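Local coordinates for protein transcription termination factor FttA (Methanosarcina mazei, PDB 2XR1) that probably terminates transcription by cleaving nascent RNA at the polymerase exit channel and degrading the released transcript, using a two-zinc metallo-beta-lactamase nuclease site, at residues 225-230 with 254-259; 268-273 with 462-467; 487-492 with 520-525; 587-592 with 614-619. One frame throughout, in Å; residues are numbered along the deposited sequence.

Contact 1: 225-230 with 254-259; sequences PYLYVP and VPLLFK
Leu227 and Tyr228 carry the loop side of this contact, meeting Leu256 and Leu257 on helix 254-259; both segments belong to the N-terminal part of the metallo-beta-lactamase fold. The loop joins strands 208-211 and 240-242. At Pro225 the carbonyl oxygen is reached by Leu227 N in a weak bond of 2.8 Å, which closes an inverse gamma turn centred on Tyr226. The turn sends the two successive side chains in different directions: Tyr226 has no part in the contact, while Leu227 points at the helix. In Leu227, CG stands anti to the carbonyl carbon (chi1 -64°), and both methyls reach the same atom, CD1 lying 3.9 Å and CD2 4.1 Å from Leu257 CD2. The side chains cross at about a right angle, and the atoms that meet are methyls. Leu227 CD1 also comes within 4.3 Å of Leu256 CD2, spanning both leucines. Tyr228 is modelled in two conformers; in the one described, Leu227 CB lies over one ring face near the rim and OH bonds to Tyr260 OH, while the approach to Leu256 stays tentative. The Leu257 side chain is about 11 Å from that of the zinc ligand His250. Behind the loop, Leu227 rests on Cys199 of strand 199-203, and Tyr226 meets Trp183 of the second subunit; on the far flank, Val254, Pro255 and Phe258 pack on helix 299-306, with Val254 and Phe258 also touching strand 266-268.

Contact 2: 268-273 with 462-467; sequences CTPPTR and PEYLNN
The Tyr464 ring lies against Pro270 and Pro271, the two prolines that open helix 270-290. Its CG is held anti to the carbonyl carbon, beside the backbone N (chi1 -75°), and chi2 of -88° turns the ring so that one face looks at Pro271. There Pro271 CG makes a CH-pi contact, 3.9 Å from the centroid of the Tyr464 ring and 22° off its normal, and is displaced toward the CD2 side, where Pro271 CG to Tyr464 CD2 is 3.6 Å. Pro271 CD follows along the same rim, 3.9 Å from Tyr464 CE2. Farther out, Pro270 CD approaches obliquely and ends 3.5 Å from Tyr464 OH, a hydroxyl hydrogen-bonded to Asp312 OD1. Thr269 comes obliquely too, its CB 4.3 Å from Tyr464 CE1, while its OG1 bonds to Gly335 O and, as N-cap, accepts weakly from Thr272 N at 3.4 Å. On the other segment, Asn466 caps helix 467-472 by accepting from Leu469 N. A tyrosine ring laid against a proline pair thus joins the metallo-beta-lactamase region to the beta-CASP region. The Thr269 side chain is about 7 Å from that of the zinc ligand His245 and about 12 Å from a bound zinc ion, so this interdomain packing lies near the two-metal site of the beta-CASP nuclease fold, in which the catalytic cleft runs between the two domains.

Contact 3: 487-492 with 520-525; sequences KPVDSH and MEYFKA
Tyr522 sets CG beside its backbone N, anti to the carbonyl carbon (chi1 -67°), which carries the phenol from helix 518-526 toward Val489; His492 does the reverse, with CG opposite the backbone N and beside the carbonyl carbon (chi1 156°), and swings its ring toward Glu521. The setting is the parallel alpha/beta layer of the beta-CASP region: strand 486-489 is an outermost strand of a six-stranded parallel sheet, and helix 518-526 follows strand 506-509 in the chain. Val489 and Tyr522 approach from opposite directions, and the isopropyl group meets the hydroxyl end of the ring, with Val489 CG2 3.8 Å and CG1 4.1 Å from Tyr522 OH. That oxygen is satisfied beyond the pair, for Tyr522 OH is hydrogen-bonded to Asp448 OD2, on the strand neighbouring 486-489. The Tyr522 side chain also packs on Ile507 and Ala509 of strand 506-509, and both Val489 and Tyr522 touch Ile498 of helix 492-500. These neighbours are consistent with a phenol that runs over the sheet from strand 506-509 toward edge strand 486-489. Ser491 is the N-cap of helix 492-500, its OG accepting from Ala494 N, which starts that helix at His492. The other half of the contact, at exposed His492, is polar. The imidazole and the carboxylate are nearly coplanar, 26° apart, and any attraction between them would depend on whether the imidazole is protonated. Glu521 OE2 sits at the ring edge, 3.9 Å from His492 CD2 and 4.4 Å from His492 NE2.

Contact 4: 587-592 with 614-619; sequences RQLMEY and VDLASS
Met590 and Leu589 on helix 586-594 face Leu616 and Ser619 on helix 610-624, the segment axes approaching to 11.1 Å with a crossing angle of -40°. Followed outward, Met590 starts with CB as a spacer; CG then comes level with the neighbour's methyl, 4.4 Å from Leu616 CD1. Bends at chi2 (-80°) and chi3 (-92°) turn the chain toward the facing helix, so that SD also stands 4.4 Å from Leu616 CD1 and the methyl reaches past it. At the tip, Met590 CE lies 3.9 Å from Ser619 O and 4.1 Å from Ser619 CB. Leu589 meets both methyls of Leu616: its CB is 4.1 Å from Leu616 CD1, and its CD1 is at the same distance, 4.1 Å, from Leu616 CD2, the two side chains crossing at about a right angle. The hydroxyl of Ser619 takes no part in this apolar seam. It bonds to Asp615 O, which Ser619 N reaches from the opposite face, and to Arg586 NH2; since Arg586 NH1 makes a salt bridge with Asp615 OD1, one arginine grips a turn of the facing helix. Leu589 is about 9 Å, side chain to side chain, from the zinc ligand His607. Beneath the pair, Leu616 and Ala617 lie on Thr605 of strand 602-606, Leu589 rests on Tyr356, and Met590 also packs against Val620 and Lys623 farther along helix 610-624.

How the contacts relate
From the N terminus, all four contacts come in series; none nests in or crosses another. Contact 1 closes a short loop of 23 intervening residues within the first part of the metallo-beta-lactamase fold. Contact 2 opens soon after but spans 188 residues, tying that part to the beta-CASP region. Contact 3 then closes 27 residues wholly inside beta-CASP, linking its edge strand to a helix, and lies away from the zinc site. With contact 4, which closes 21 residues, the chain is back in the metallo-beta-lactamase fold, in its C-terminal portion. Contacts 1 and 2 are nearest, about 9 Å between closest atoms; for contacts 3 and 4 the closest atoms are about 27 Å apart.

Contact 1: 225-230 with 254-259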
loop_
_atom_site.group_PDB
_atom_site.type_symbol
_atom_site.label_atom_id
_atom_site.label_comp_id
_atom_site.label_asym_id
_atom_site.label_seq_id
_atom_site.Cartn_x
_atom_site.Cartn_y
_atom_site.Cartn_z
ATOM N N PRO B 225 10.747 -10.790 1.812
ATOM C CA PRO B 225 9.738 -9.756 1.960
ATOM C C PRO B 225 8.731 -9.810 0.786
ATOM O O PRO B 225 9.001 -10.460 -0.231
ATOM C CB PRO B 225 10.539 -8.483 1.902
ATOM C CG PRO B 225 11.927 -8.884 2.233
ATOM C CD PRO B 225 12.107 -10.255 1.774
ATOM N N TYR B 226 7.578 -9.163 0.952
ATOM C CA TYR B 226 6.584 -9.121 -0.113
ATOM C C TYR B 226 7.014 -8.125 -1.203
ATOM O O TYR B 226 6.479 -7.026 -1.310
ATOM C CB TYR B 226 5.179 -8.763 0.438
ATOM C CG TYR B 226 4.622 -9.765 1.410
ATOM C CD1 TYR B 226 3.942 -10.851 0.976
ATOM C CD2 TYR B 226 4.838 -9.629 2.763
ATOM C CE1 TYR B 226 3.468 -11.806 1.884
ATOM C CE2 TYR B 226 4.388 -10.547 3.654
ATOM C CZ TYR B 226 3.715 -11.621 3.223
ATOM O OH TYR B 226 3.248 -12.517 4.117
ATOM N N LEU B 227 7.980 -8.530 -2.017
ATOM C CA LEU B 227 8.519 -7.659 -3.048
ATOM C C LEU B 227 7.649 -7.616 -4.310
ATOM O O LEU B 227 7.934 -6.795 -5.177
ATOM C CB LEU B 227 9.932 -8.084 -3.436
ATOM C CG LEU B 227 11.010 -7.988 -2.363
ATOM C CD1 LEU B 227 12.375 -8.524 -2.862
ATOM C CD2 LEU B 227 11.133 -6.540 -1.826
ATOM N N TYR B 228 6.599 -8.436 -4.421
ATOM C CA TYR B 228 5.926 -8.622 -5.719
ATOM C C TYR B 228 4.624 -7.789 -5.827
ATOM O O TYR B 228 3.829 -7.986 -6.740
ATOM C CB TYR B 228 5.737 -10.130 -6.009
ATOM C CG TYR B 228 7.059 -10.886 -5.855
ATOM C CD1 TYR B 228 7.498 -11.298 -4.597
ATOM C CD2 TYR B 228 7.901 -11.120 -6.948
ATOM C CE1 TYR B 228 8.713 -11.952 -4.434
ATOM C CE2 TYR B 228 9.123 -11.776 -6.790
ATOM C CZ TYR B 228 9.520 -12.185 -5.531
ATOM O OH TYR B 228 10.717 -12.833 -5.342
ATOM N N VAL B 229 4.441 -6.838 -4.924
ATOM C CA VAL B 229 3.200 -6.089 -4.779
ATOM C C VAL B 229 3.248 -4.768 -5.474
ATOM O O VAL B 229 4.309 -4.228 -5.655
ATOM C CB VAL B 229 2.897 -5.766 -3.273
ATOM C CG1 VAL B 229 2.592 -7.019 -2.520
ATOM C CG2 VAL B 229 4.033 -4.948 -2.598
ATOM N N PRO B 230 2.086 -4.193 -5.808
ATOM C CA PRO B 230 2.052 -2.985 -6.634
ATOM C C PRO B 230 2.874 -1.817 -6.130
ATOM O O PRO B 230 3.269 -1.001 -6.921
ATOM C CB PRO B 230 0.579 -2.618 -6.621
ATOM C CG PRO B 230 -0.071 -3.880 -6.566
ATOM C CD PRO B 230 0.737 -4.728 -5.641
ATOM N N VAL B 254 19.072 -7.553 -0.963
ATOM C CA VAL B 254 19.281 -6.424 -1.826
ATOM C C VAL B 254 19.738 -6.856 -3.223
ATOM O O VAL B 254 19.316 -6.258 -4.202
ATOM C CB VAL B 254 20.251 -5.413 -1.235
ATOM C CG1 VAL B 254 20.711 -4.353 -2.324
ATOM C CG2 VAL B 254 19.598 -4.756 -0.031
ATOM N N PRO B 255 20.576 -7.892 -3.336
ATOM C CA PRO B 255 20.888 -8.289 -4.677
ATOM C C PRO B 255 19.708 -8.877 -5.439
ATOM O O PRO B 255 19.741 -8.870 -6.664
ATOM C CB PRO B 255 22.006 -9.337 -4.496
ATOM C CG PRO B 255 22.650 -8.968 -3.258
ATOM C CD PRO B 255 21.496 -8.491 -2.366
ATOM N N LEU B 256 18.689 -9.397 -4.760
ATOM C CA LEU B 256 17.523 -9.931 -5.465
ATOM C C LEU B 256 16.786 -8.792 -6.172
ATOM O O LEU B 256 16.225 -8.970 -7.245
ATOM C CB LEU B 256 16.580 -10.611 -4.468
ATOM C CG LEU B 256 15.407 -11.444 -4.982
ATOM C CD1 LEU B 256 15.858 -12.519 -5.922
ATOM C CD2 LEU B 256 14.710 -12.042 -3.836
ATOM N N LEU B 257 16.789 -7.603 -5.548
ATOM C CA LEU B 257 16.235 -6.401 -6.193
ATOM C C LEU B 257 16.884 -6.183 -7.546
ATOM O O LEU B 257 16.197 -5.927 -8.534
ATOM C CB LEU B 257 16.428 -5.152 -5.338
ATOM C CG LEU B 257 15.688 -5.191 -3.997
ATOM C CD1 LEU B 257 15.971 -3.991 -3.109
ATOM C CD2 LEU B 257 14.192 -5.323 -4.224
ATOM N N PHE B 258 18.198 -6.315 -7.606
ATOM C CA PHE B 258 18.891 -6.148 -8.883
ATOM C C PHE B 258 18.558 -7.280 -9.880
ATOM O O PHE B 258 18.378 -7.048 -11.080
ATOM C CB PHE B 258 20.389 -5.991 -8.638
ATOM C CG PHE B 258 20.746 -4.661 -8.071
ATOM C CD1 PHE B 258 20.881 -3.567 -8.887
ATOM C CD2 PHE B 258 20.905 -4.499 -6.741
ATOM C CE1 PHE B 258 21.193 -2.367 -8.379
ATOM C CE2 PHE B 258 21.211 -3.266 -6.221
ATOM C CZ PHE B 258 21.344 -2.210 -7.035
ATOM N N LYS B 259 18.450 -8.496 -9.373
ATOM C CA LYS B 259 18.094 -9.607 -10.219
ATOM C C LYS B 259 16.771 -9.330 -10.922
ATOM O O LYS B 259 16.573 -9.718 -12.065
ATOM C CB LYS B 259 17.973 -10.882 -9.401
ATOM C CG LYS B 259 17.686 -12.119 -10.235
ATOM C CD LYS B 259 17.701 -13.390 -9.361
ATOM C CE LYS B 259 17.239 -14.638 -10.109
ATOM N NZ LYS B 259 17.957 -15.822 -9.536
#

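Contact 2: 268-273 with 462-467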
loop_
_atom_site.group_PDB
_atom_site.type_symbol
_atom_site.label_atom_id
_atom_site.label_comp_id
_atom_site.label_asym_id
_atom_site.label_seq_id
_atom_site.Cartn_x
_atom_site.Cartn_y
_atom_site.Cartn_z
ATOM N N CYS B 268 24.566 3.360 2.058
ATOM C CA CYS B 268 24.923 2.822 3.369
ATOM C C CYS B 268 26.229 3.416 3.823
ATOM O O CYS B 268 26.807 4.177 3.114
ATOM C CB CYS B 268 25.083 1.323 3.311
ATOM S SG CYS B 268 26.455 0.886 2.271
ATOM N N THR B 269 26.665 3.091 5.041
ATOM C CA THR B 269 27.948 3.631 5.564
ATOM C C THR B 269 29.081 2.893 4.908
ATOM O O THR B 269 28.866 1.847 4.352
ATOM C CB THR B 269 28.073 3.500 7.098
ATOM O OG1 THR B 269 27.894 2.125 7.464
ATOM C CG2 THR B 269 27.031 4.398 7.791
ATOM N N PRO B 270 30.280 3.443 4.929
ATOM C CA PRO B 270 31.412 2.692 4.303
ATOM C C PRO B 270 31.677 1.304 4.885
ATOM O O PRO B 270 31.938 0.369 4.138
ATOM C CB PRO B 270 32.615 3.613 4.516
ATOM C CG PRO B 270 32.021 4.982 4.646
ATOM C CD PRO B 270 30.615 4.856 5.188
ATOM N N PRO B 271 31.650 1.152 6.208
ATOM C CA PRO B 271 31.869 -0.181 6.735
ATOM C C PRO B 271 30.730 -1.144 6.388
ATOM O O PRO B 271 30.974 -2.329 6.144
ATOM C CB PRO B 271 31.942 0.044 8.247
ATOM C CG PRO B 271 32.205 1.484 8.392
ATOM C CD PRO B 271 31.540 2.146 7.283
ATOM N N THR B 272 29.505 -0.661 6.376
ATOM C CA THR B 272 28.416 -1.480 5.933
ATOM C C THR B 272 28.712 -2.033 4.556
ATOM O O THR B 272 28.465 -3.186 4.264
ATOM C CB THR B 272 27.098 -0.663 5.883
ATOM O OG1 THR B 272 26.775 -0.259 7.205
ATOM C CG2 THR B 272 25.957 -1.454 5.333
ATOM N N ARG B 273 29.218 -1.187 3.686
ATOM C CA ARG B 273 29.446 -1.591 2.331
ATOM C C ARG B 273 30.336 -2.822 2.323
ATOM O O ARG B 273 30.019 -3.833 1.710
ATOM C CB ARG B 273 30.135 -0.459 1.612
ATOM C CG ARG B 273 29.918 -0.483 0.139
ATOM C CD ARG B 273 31.104 -0.920 -0.596
ATOM N NE ARG B 273 32.294 -0.110 -0.384
ATOM C CZ ARG B 273 32.784 0.780 -1.259
ATOM N NH1 ARG B 273 32.145 1.078 -2.408
ATOM N NH2 ARG B 273 33.930 1.404 -0.985
ATOM N N PRO B 462 38.492 2.883 11.702
ATOM C CA PRO B 462 38.663 3.369 13.067
ATOM C C PRO B 462 37.636 4.423 13.520
ATOM O O PRO B 462 37.223 4.392 14.676
ATOM C CB PRO B 462 40.084 3.949 13.045
ATOM C CG PRO B 462 40.409 4.170 11.605
ATOM C CD PRO B 462 39.676 3.142 10.859
ATOM N N GLU B 463 37.260 5.343 12.625
ATOM C CA GLU B 463 36.255 6.409 12.891
ATOM C C GLU B 463 34.870 5.875 13.260
ATOM O O GLU B 463 34.054 6.615 13.749
ATOM C CB GLU B 463 36.055 7.292 11.656
ATOM C CG GLU B 463 36.733 8.645 11.647
ATOM C CD GLU B 463 38.161 8.555 11.313
ATOM O OE1 GLU B 463 38.779 7.618 11.888
ATOM O OE2 GLU B 463 38.661 9.401 10.504
ATOM N N TYR B 464 34.593 4.599 13.002
ATOM C CA TYR B 464 33.291 4.022 13.294
ATOM C C TYR B 464 33.250 3.300 14.628
ATOM O O TYR B 464 32.195 2.820 15.045
ATOM C CB TYR B 464 32.796 3.147 12.116
ATOM C CG TYR B 464 32.327 4.047 11.004
ATOM C CD1 TYR B 464 31.019 4.503 10.969
ATOM C CD2 TYR B 464 33.218 4.535 10.044
ATOM C CE1 TYR B 464 30.589 5.381 10.000
ATOM C CE2 TYR B 464 32.796 5.427 9.057
ATOM C CZ TYR B 464 31.474 5.844 9.043
ATOM O OH TYR B 464 30.998 6.741 8.109
ATOM N N LEU B 465 34.375 3.289 15.316
ATOM C CA LEU B 465 34.493 2.814 16.692
ATOM C C LEU B 465 34.467 3.998 17.685
ATOM O O LEU B 465 34.758 5.139 17.300
ATOM C CB LEU B 465 35.850 2.118 16.855
ATOM C CG LEU B 465 36.214 1.036 15.849
ATOM C CD1 LEU B 465 37.684 0.646 15.913
ATOM C CD2 LEU B 465 35.303 -0.175 16.085
ATOM N N ASN B 466 34.204 3.720 18.963
ATOM C CA ASN B 466 34.283 4.749 20.003
ATOM C C ASN B 466 35.736 5.138 20.292
ATOM O O ASN B 466 36.655 4.438 19.882
ATOM C CB ASN B 466 33.538 4.314 21.281
ATOM C CG ASN B 466 34.206 3.136 21.993
ATOM O OD1 ASN B 466 35.417 3.080 22.120
ATOM N ND2 ASN B 466 33.409 2.205 22.469
ATOM N N ASN B 467 35.932 6.247 20.999
ATOM C CA ASN B 467 37.277 6.773 21.314
ATOM C C ASN B 467 38.269 5.778 21.924
ATOM O O ASN B 467 39.469 5.817 21.635
ATOM C CB ASN B 467 37.173 7.957 22.292
ATOM C CG ASN B 467 36.895 9.291 21.597
ATOM O OD1 ASN B 467 36.141 9.366 20.629
ATOM N ND2 ASN B 467 37.553 10.361 22.091
#

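Contact 3: 487-492 with 520-525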
loop_
_atom_site.group_PDB
_atom_site.type_symbol
_atom_site.label_atom_id
_atom_site.label_comp_id
_atom_site.label_asym_id
_atom_site.label_seq_id
_atom_site.Cartn_x
_atom_site.Cartn_y
_atom_site.Cartn_z
ATOM N N LYS B 487 42.871 -17.814 17.169
ATOM C CA LYS B 487 43.370 -18.638 16.091
ATOM C C LYS B 487 42.268 -18.759 15.067
ATOM O O LYS B 487 41.272 -19.394 15.319
ATOM C CB LYS B 487 43.761 -20.055 16.573
ATOM C CG LYS B 487 44.615 -20.167 17.840
ATOM C CD LYS B 487 45.972 -19.547 17.696
ATOM C CE LYS B 487 46.879 -19.917 18.867
ATOM N NZ LYS B 487 46.272 -19.437 20.147
ATOM N N PRO B 488 42.436 -18.175 13.884
ATOM C CA PRO B 488 41.367 -18.330 12.899
ATOM C C PRO B 488 41.397 -19.675 12.200
ATOM O O PRO B 488 42.417 -20.334 12.153
ATOM C CB PRO B 488 41.652 -17.211 11.883
ATOM C CG PRO B 488 42.810 -16.439 12.432
ATOM C CD PRO B 488 43.528 -17.358 13.353
ATOM N N VAL B 489 40.270 -20.047 11.629
ATOM C CA VAL B 489 40.131 -21.298 10.892
ATOM C C VAL B 489 39.030 -21.096 9.889
ATOM O O VAL B 489 37.910 -20.739 10.273
ATOM C CB VAL B 489 39.685 -22.464 11.823
ATOM C CG1 VAL B 489 39.163 -21.956 13.172
ATOM C CG2 VAL B 489 38.626 -23.321 11.141
ATOM N N ASP B 490 39.323 -21.276 8.614
ATOM C CA ASP B 490 38.253 -21.298 7.599
ATOM C C ASP B 490 38.506 -22.430 6.582
ATOM O O ASP B 490 37.556 -22.939 5.960
ATOM C CB ASP B 490 38.047 -19.908 6.958
ATOM C CG ASP B 490 37.462 -18.858 7.955
ATOM O OD1 ASP B 490 36.274 -18.970 8.368
ATOM O OD2 ASP B 490 38.210 -17.908 8.321
ATOM N N SER B 491 39.769 -22.846 6.434
ATOM C CA SER B 491 40.045 -24.201 5.975
ATOM C C SER B 491 39.126 -25.201 6.699
ATOM O O SER B 491 38.960 -25.142 7.918
ATOM C CB SER B 491 41.483 -24.593 6.273
ATOM O OG SER B 491 41.643 -26.000 6.160
ATOM N N HIS B 492 38.521 -26.101 5.932
ATOM C CA HIS B 492 37.858 -27.284 6.486
ATOM C C HIS B 492 38.895 -28.274 7.059
ATOM O O HIS B 492 38.647 -28.937 8.069
ATOM C CB HIS B 492 37.006 -27.968 5.405
ATOM C CG HIS B 492 36.767 -29.425 5.659
ATOM N ND1 HIS B 492 37.528 -30.416 5.077
ATOM C CD2 HIS B 492 35.867 -30.057 6.454
ATOM C CE1 HIS B 492 37.095 -31.597 5.486
ATOM N NE2 HIS B 492 36.089 -31.408 6.322
ATOM N N MET B 520 27.673 -25.984 13.580
ATOM C CA MET B 520 26.978 -27.248 13.546
ATOM C C MET B 520 27.938 -28.447 13.464
ATOM O O MET B 520 27.668 -29.496 14.047
ATOM C CB MET B 520 25.950 -27.244 12.418
ATOM C CG MET B 520 24.768 -26.293 12.677
ATOM S SD MET B 520 23.948 -26.592 14.279
ATOM C CE MET B 520 24.892 -25.524 15.352
ATOM N N GLU B 521 29.063 -28.282 12.783
ATOM C CA GLU B 521 30.096 -29.312 12.794
ATOM C C GLU B 521 30.678 -29.437 14.202
ATOM O O GLU B 521 30.786 -30.530 14.731
ATOM C CB GLU B 521 31.204 -29.034 11.756
ATOM C CG GLU B 521 31.128 -29.900 10.490
ATOM C CD GLU B 521 31.725 -29.213 9.252
ATOM O OE1 GLU B 521 31.272 -28.089 8.941
ATOM O OE2 GLU B 521 32.628 -29.781 8.579
ATOM N N TYR B 522 31.038 -28.312 14.809
ATOM C CA TYR B 522 31.555 -28.314 16.177
ATOM C C TYR B 522 30.571 -28.923 17.155
ATOM O O TYR B 522 30.964 -29.631 18.091
ATOM C CB TYR B 522 31.889 -26.901 16.634
ATOM C CG TYR B 522 33.039 -26.334 15.877
ATOM C CD1 TYR B 522 34.318 -26.869 16.019
ATOM C CD2 TYR B 522 32.860 -25.282 14.983
ATOM C CE1 TYR B 522 35.385 -26.362 15.307
ATOM C CE2 TYR B 522 33.939 -24.780 14.254
ATOM C CZ TYR B 522 35.185 -25.338 14.422
ATOM O OH TYR B 522 36.236 -24.837 13.717
ATOM N N PHE B 523 29.296 -28.650 16.926
ATOM C CA PHE B 523 28.221 -29.105 17.800
ATOM C C PHE B 523 27.961 -30.591 17.571
ATOM O O PHE B 523 27.815 -31.362 18.522
ATOM C CB PHE B 523 26.969 -28.247 17.536
ATOM C CG PHE B 523 25.709 -28.778 18.128
ATOM C CD1 PHE B 523 25.326 -28.421 19.391
ATOM C CD2 PHE B 523 24.886 -29.622 17.397
ATOM C CE1 PHE B 523 24.144 -28.912 19.931
ATOM C CE2 PHE B 523 23.706 -30.118 17.935
ATOM C CZ PHE B 523 23.339 -29.765 19.195
ATOM N N LYS B 524 27.926 -30.999 16.307
ATOM C CA LYS B 524 27.677 -32.391 15.981
ATOM C C LYS B 524 28.664 -33.284 16.715
ATOM O O LYS B 524 28.346 -34.435 17.010
ATOM C CB LYS B 524 27.741 -32.622 14.477
ATOM N N ALA B 525 29.840 -32.750 17.042
ATOM C CA ALA B 525 30.912 -33.549 17.643
ATOM C C ALA B 525 31.150 -33.291 19.130
ATOM O O ALA B 525 31.664 -34.158 19.806
ATOM C CB ALA B 525 32.208 -33.355 16.865
#

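Contact 4: 587-592 with 614-619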
loop_
_atom_site.group_PDB
_atom_site.type_symbol
_atom_site.label_atom_id
_atom_site.label_comp_id
_atom_site.label_asym_id
_atom_site.label_seq_id
_atom_site.Cartn_x
_atom_site.Cartn_y
_atom_site.Cartn_z
ATOM N N ARG B 587 14.626 -1.388 28.888
ATOM C CA ARG B 587 14.908 -0.084 29.477
ATOM C C ARG B 587 15.479 0.890 28.419
ATOM O O ARG B 587 15.054 2.018 28.271
ATOM C CB ARG B 587 15.889 -0.207 30.630
ATOM C CG ARG B 587 15.823 0.976 31.604
ATOM C CD ARG B 587 16.993 0.994 32.598
ATOM N NE ARG B 587 18.155 1.695 32.029
ATOM C CZ ARG B 587 19.269 1.104 31.561
ATOM N NH1 ARG B 587 19.427 -0.237 31.606
ATOM N NH2 ARG B 587 20.249 1.852 31.056
ATOM N N GLN B 588 16.429 0.411 27.647
ATOM C CA GLN B 588 17.137 1.267 26.709
ATOM C C GLN B 588 16.257 1.699 25.557
ATOM O O GLN B 588 16.412 2.815 25.055
ATOM C CB GLN B 588 18.405 0.562 26.232
ATOM C CG GLN B 588 19.471 0.624 27.314
ATOM C CD GLN B 588 20.498 -0.490 27.233
ATOM O OE1 GLN B 588 20.434 -1.363 26.342
ATOM N NE2 GLN B 588 21.456 -0.480 28.173
ATOM N N LEU B 589 15.362 0.816 25.113
ATOM C CA LEU B 589 14.397 1.175 24.086
ATOM C C LEU B 589 13.553 2.343 24.593
ATOM O O LEU B 589 13.352 3.343 23.898
ATOM C CB LEU B 589 13.522 -0.018 23.728
ATOM C CG LEU B 589 14.304 -1.112 22.962
ATOM C CD1 LEU B 589 13.575 -2.465 22.884
ATOM C CD2 LEU B 589 14.620 -0.599 21.580
ATOM N N MET B 590 13.075 2.225 25.820
ATOM C CA MET B 590 12.227 3.253 26.389
ATOM C C MET B 590 12.984 4.549 26.604
ATOM O O MET B 590 12.443 5.612 26.379
ATOM C CB MET B 590 11.616 2.787 27.717
ATOM C CG MET B 590 10.509 1.745 27.513
ATOM S SD MET B 590 8.884 2.476 27.026
ATOM C CE MET B 590 8.120 2.691 28.649
ATOM N N GLU B 591 14.239 4.461 27.021
ATOM C CA GLU B 591 15.036 5.643 27.288
ATOM C C GLU B 591 15.319 6.378 25.960
ATOM O O GLU B 591 15.235 7.604 25.906
ATOM C CB GLU B 591 16.322 5.278 28.060
ATOM C CG GLU B 591 16.113 4.857 29.541
ATOM C CD GLU B 591 17.414 4.278 30.264
ATOM O OE1 GLU B 591 18.317 3.700 29.558
ATOM O OE2 GLU B 591 17.531 4.415 31.555
ATOM N N TYR B 592 15.566 5.618 24.895
ATOM C CA TYR B 592 15.858 6.179 23.574
ATOM C C TYR B 592 14.774 7.121 23.074
ATOM O O TYR B 592 15.078 8.210 22.579
ATOM C CB TYR B 592 16.008 5.088 22.532
ATOM C CG TYR B 592 16.452 5.598 21.175
ATOM C CD1 TYR B 592 17.773 5.920 20.942
ATOM C CD2 TYR B 592 15.565 5.705 20.128
ATOM C CE1 TYR B 592 18.214 6.352 19.727
ATOM C CE2 TYR B 592 15.983 6.172 18.896
ATOM C CZ TYR B 592 17.334 6.496 18.715
ATOM O OH TYR B 592 17.790 6.980 17.504
ATOM N N VAL B 614 4.110 -5.182 20.113
ATOM C CA VAL B 614 2.871 -4.671 20.683
ATOM C C VAL B 614 3.060 -4.188 22.134
ATOM O O VAL B 614 2.494 -3.165 22.540
ATOM C CB VAL B 614 1.740 -5.775 20.550
ATOM C CG1 VAL B 614 0.479 -5.416 21.319
ATOM C CG2 VAL B 614 1.451 -6.045 19.031
ATOM N N ASP B 615 3.867 -4.908 22.896
ATOM C CA ASP B 615 4.161 -4.520 24.280
ATOM C C ASP B 615 4.922 -3.198 24.329
ATOM O O ASP B 615 4.572 -2.287 25.056
ATOM C CB ASP B 615 5.030 -5.589 24.954
ATOM C CG ASP B 615 4.993 -5.528 26.487
ATOM O OD1 ASP B 615 4.904 -4.401 27.099
ATOM O OD2 ASP B 615 5.075 -6.654 27.083
ATOM N N LEU B 616 5.973 -3.098 23.545
ATOM C CA LEU B 616 6.719 -1.881 23.505
ATOM C C LEU B 616 5.842 -0.712 23.038
ATOM O O LEU B 616 5.893 0.374 23.619
ATOM C CB LEU B 616 7.959 -2.040 22.615
ATOM C CG LEU B 616 8.869 -0.826 22.604
ATOM C CD1 LEU B 616 9.465 -0.587 23.982
ATOM C CD2 LEU B 616 9.951 -0.956 21.555
ATOM N N ALA B 617 5.044 -0.914 21.994
ATOM C CA ALA B 617 4.230 0.184 21.483
ATOM C C ALA B 617 3.343 0.748 22.588
ATOM O O ALA B 617 3.438 1.926 22.892
ATOM C CB ALA B 617 3.410 -0.212 20.287
ATOM N N SER B 618 2.510 -0.101 23.200
ATOM C CA SER B 618 1.546 0.366 24.183
ATOM C C SER B 618 2.245 0.869 25.415
ATOM O O SER B 618 1.739 1.777 26.055
ATOM C CB SER B 618 0.500 -0.689 24.548
ATOM O OG SER B 618 1.070 -1.856 25.016
ATOM N N SER B 619 3.422 0.339 25.724
ATOM C CA SER B 619 4.196 0.920 26.817
ATOM C C SER B 619 4.564 2.383 26.554
ATOM O O SER B 619 4.403 3.217 27.458
ATOM C CB SER B 619 5.399 0.070 27.151
ATOM O OG SER B 619 4.911 -1.134 27.699
#